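Local coordinates for methyltransferase-like protein 5 (Pyrococcus horikoshii, PDB 1WY7) that probably acts as an S-adenosylmethionine-dependent methyltransferase, perhaps on RNA, and binds S-adenosyl-L-homocysteine in a Rossmann-like fold, at residues V52-G57 and D114-N119. Sequence-based numbering, arbitrary orientation.
With SAH (S-adenosyl-L-homocysteine), chain E.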
# COMPACT_ATOMS: atom_id res chain seq x y z
N VAL A 52 4.52 -14.11 -2.03
CA VAL A 52 3.14 -14.04 -1.57
C VAL A 52 3.04 -12.65 -0.95
O VAL A 52 3.70 -12.36 0.05
CB VAL A 52 2.84 -15.12 -0.50
CG1 VAL A 52 1.40 -14.98 -0.00
CG2 VAL A 52 3.03 -16.50 -1.09
N VAL A 53 2.25 -11.79 -1.57
CA VAL A 53 2.13 -10.41 -1.10
C VAL A 53 0.78 -10.02 -0.50
O VAL A 53 -0.27 -10.37 -1.03
CB VAL A 53 2.41 -9.40 -2.26
CG1 VAL A 53 2.30 -7.97 -1.75
CG2 VAL A 53 3.78 -9.67 -2.87
N ALA A 54 0.84 -9.29 0.60
CA ALA A 54 -0.37 -8.80 1.24
C ALA A 54 -0.44 -7.30 0.97
O ALA A 54 0.54 -6.58 1.18
CB ALA A 54 -0.34 -9.08 2.75
N ASP A 55 -1.59 -6.85 0.49
CA ASP A 55 -1.82 -5.43 0.20
C ASP A 55 -2.82 -4.95 1.27
O ASP A 55 -4.02 -5.18 1.15
CB ASP A 55 -2.41 -5.29 -1.21
CG ASP A 55 -2.65 -3.85 -1.61
OD1 ASP A 55 -3.13 -3.62 -2.76
OD2 ASP A 55 -2.36 -2.94 -0.80
N LEU A 56 -2.31 -4.31 2.32
CA LEU A 56 -3.16 -3.83 3.41
C LEU A 56 -3.81 -2.50 3.04
O LEU A 56 -3.12 -1.54 2.67
CB LEU A 56 -2.33 -3.72 4.70
CG LEU A 56 -2.16 -5.00 5.53
CD1 LEU A 56 -2.07 -6.23 4.65
CD2 LEU A 56 -0.93 -4.89 6.41
N GLY A 57 -5.14 -2.46 3.15
CA GLY A 57 -5.89 -1.28 2.76
C GLY A 57 -5.86 -1.24 1.24
O GLY A 57 -5.62 -0.18 0.64
N ASP A 114 4.96 -13.24 2.54
CA ASP A 114 6.38 -12.94 2.29
C ASP A 114 6.63 -11.44 2.35
O ASP A 114 7.63 -10.99 2.93
CB ASP A 114 6.83 -13.42 0.90
CG ASP A 114 6.87 -14.93 0.77
OD1 ASP A 114 7.33 -15.61 1.72
OD2 ASP A 114 6.45 -15.45 -0.29
N ILE A 115 5.73 -10.66 1.75
CA ILE A 115 5.89 -9.22 1.70
C ILE A 115 4.58 -8.46 1.93
O ILE A 115 3.50 -8.91 1.56
CB ILE A 115 6.47 -8.75 0.30
CG1 ILE A 115 7.98 -8.96 0.22
CG2 ILE A 115 6.20 -7.27 0.06
CD1 ILE A 115 8.39 -10.35 -0.06
N VAL A 116 4.69 -7.29 2.54
CA VAL A 116 3.54 -6.44 2.72
C VAL A 116 3.80 -5.14 1.95
O VAL A 116 4.89 -4.58 2.02
CB VAL A 116 3.29 -6.03 4.20
CG1 VAL A 116 2.27 -4.92 4.23
CG2 VAL A 116 2.81 -7.22 5.05
N ILE A 117 2.80 -4.68 1.21
CA ILE A 117 2.89 -3.40 0.53
C ILE A 117 1.62 -2.69 0.96
O ILE A 117 0.57 -3.33 1.09
CB ILE A 117 2.93 -3.54 -1.01
CG1 ILE A 117 1.65 -4.23 -1.52
CG2 ILE A 117 4.18 -4.32 -1.40
CD1 ILE A 117 1.65 -4.47 -3.04
N MSE A 118 1.70 -1.39 1.21
CA MSE A 118 0.52 -0.67 1.64
C MSE A 118 0.61 0.84 1.54
O MSE A 118 1.68 1.43 1.66
CB MSE A 118 0.14 -1.07 3.09
CG MSE A 118 1.23 -0.81 4.16
SE MSE A 118 0.72 -1.36 5.83
CE MSE A 118 1.98 -0.63 6.81
N ASN A 119 -0.55 1.44 1.29
CA ASN A 119 -0.74 2.89 1.23
C ASN A 119 -1.83 3.04 2.29
O ASN A 119 -2.99 3.26 1.97
CB ASN A 119 -1.28 3.30 -0.15
CG ASN A 119 -1.52 4.80 -0.27
OD1 ASN A 119 -2.03 5.27 -1.29
ND2 ASN A 119 -1.16 5.55 0.75
N SAH E . -6.72 2.80 -3.67
CA SAH E . -5.47 2.68 -2.89
CB SAH E . -5.86 2.50 -1.42
CG SAH E . -5.94 3.87 -0.85
SD SAH E . -6.43 4.23 0.85
C SAH E . -4.68 1.55 -3.49
O SAH E . -4.95 1.19 -4.69
OXT SAH E . -3.81 1.04 -2.71
C5' SAH E . -6.29 2.70 1.76
C4' SAH E . -7.56 1.90 2.08
O4' SAH E . -7.57 1.58 3.49
C3' SAH E . -8.90 2.62 1.90
O3' SAH E . -9.42 2.08 0.67
C2' SAH E . -9.79 2.17 3.08
O2' SAH E . -11.11 1.74 2.87
C1' SAH E . -8.88 1.16 3.81
N9 SAH E . -9.04 1.15 5.25
C8 SAH E . -9.22 2.19 6.15
N7 SAH E . -9.30 1.81 7.40
C5 SAH E . -9.16 0.43 7.34
C6 SAH E . -9.13 -0.60 8.32
N6 SAH E . -9.27 -0.33 9.64
N1 SAH E . -8.98 -1.91 7.94
C2 SAH E . -8.84 -2.18 6.62
N3 SAH E . -8.84 -1.30 5.59
C4 SAH E . -9.00 0.01 6.02
O HOH W 1 -2.90 -0.05 0.07
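Val53, Ala54 and Asp55 pair in parallel register with Ile115, Val116 and Ile117, joining strands 52-56 and 115-118, which cross at -28°, at the centre of the seven-stranded methyltransferase sheet. Ala54 straddles Val116, as in parallel pairing: its N donates to Ile115 O (2.9 Å), and its O receives Ile117 N almost head-on. Leu56 N continues the ladder to Ile117 O over a longer, more bent 3.3 Å. At the other end Val52 O accepts two amides, Asp114 N and Ile115 N, while Val52 N gives a nearly straight bond to Asp114 OD2 (2.9 Å), reaching that oxygen from its anti side. The carboxylate of Asp114 gets there because CG lies beside its own backbone N (chi1 -68°), which turns it back toward the first amide of the neighbouring strand. Replacing Asp114 by an alanine would probably leave Val52 N without this acceptor and the first step of the pairing less firmly fixed.

On the face turned to helix 62-69, Val53 CG1 packs crosswise on Ile117 CD1 (3.8 Å); Leu63 covers Ile117 and Asp55, whose OD1 is bonded to Ser64 OG. On the opposite face Leu56 CD2 rests against both Val116 CG1 and the selenium of Met118, 3.9 Å from each, beneath helix 131-140. Beyond the paired strands, one water links the two ends, 2.8 Å from Gly57 O and accepting from Asn119 N.

Asp55 aside, apolar side chains thus cover both faces of the ladder, while polar backbone gathers where the strands end near S-adenosyl-L-homocysteine: Gly57 O comes within 3.2 Å of the ligand's C5'. In this turn, glycine-rich as in Rossmann-like methyltransferases, Gly57 has a positive phi, easy for glycine, and a side chain would also collide with ribose O4'.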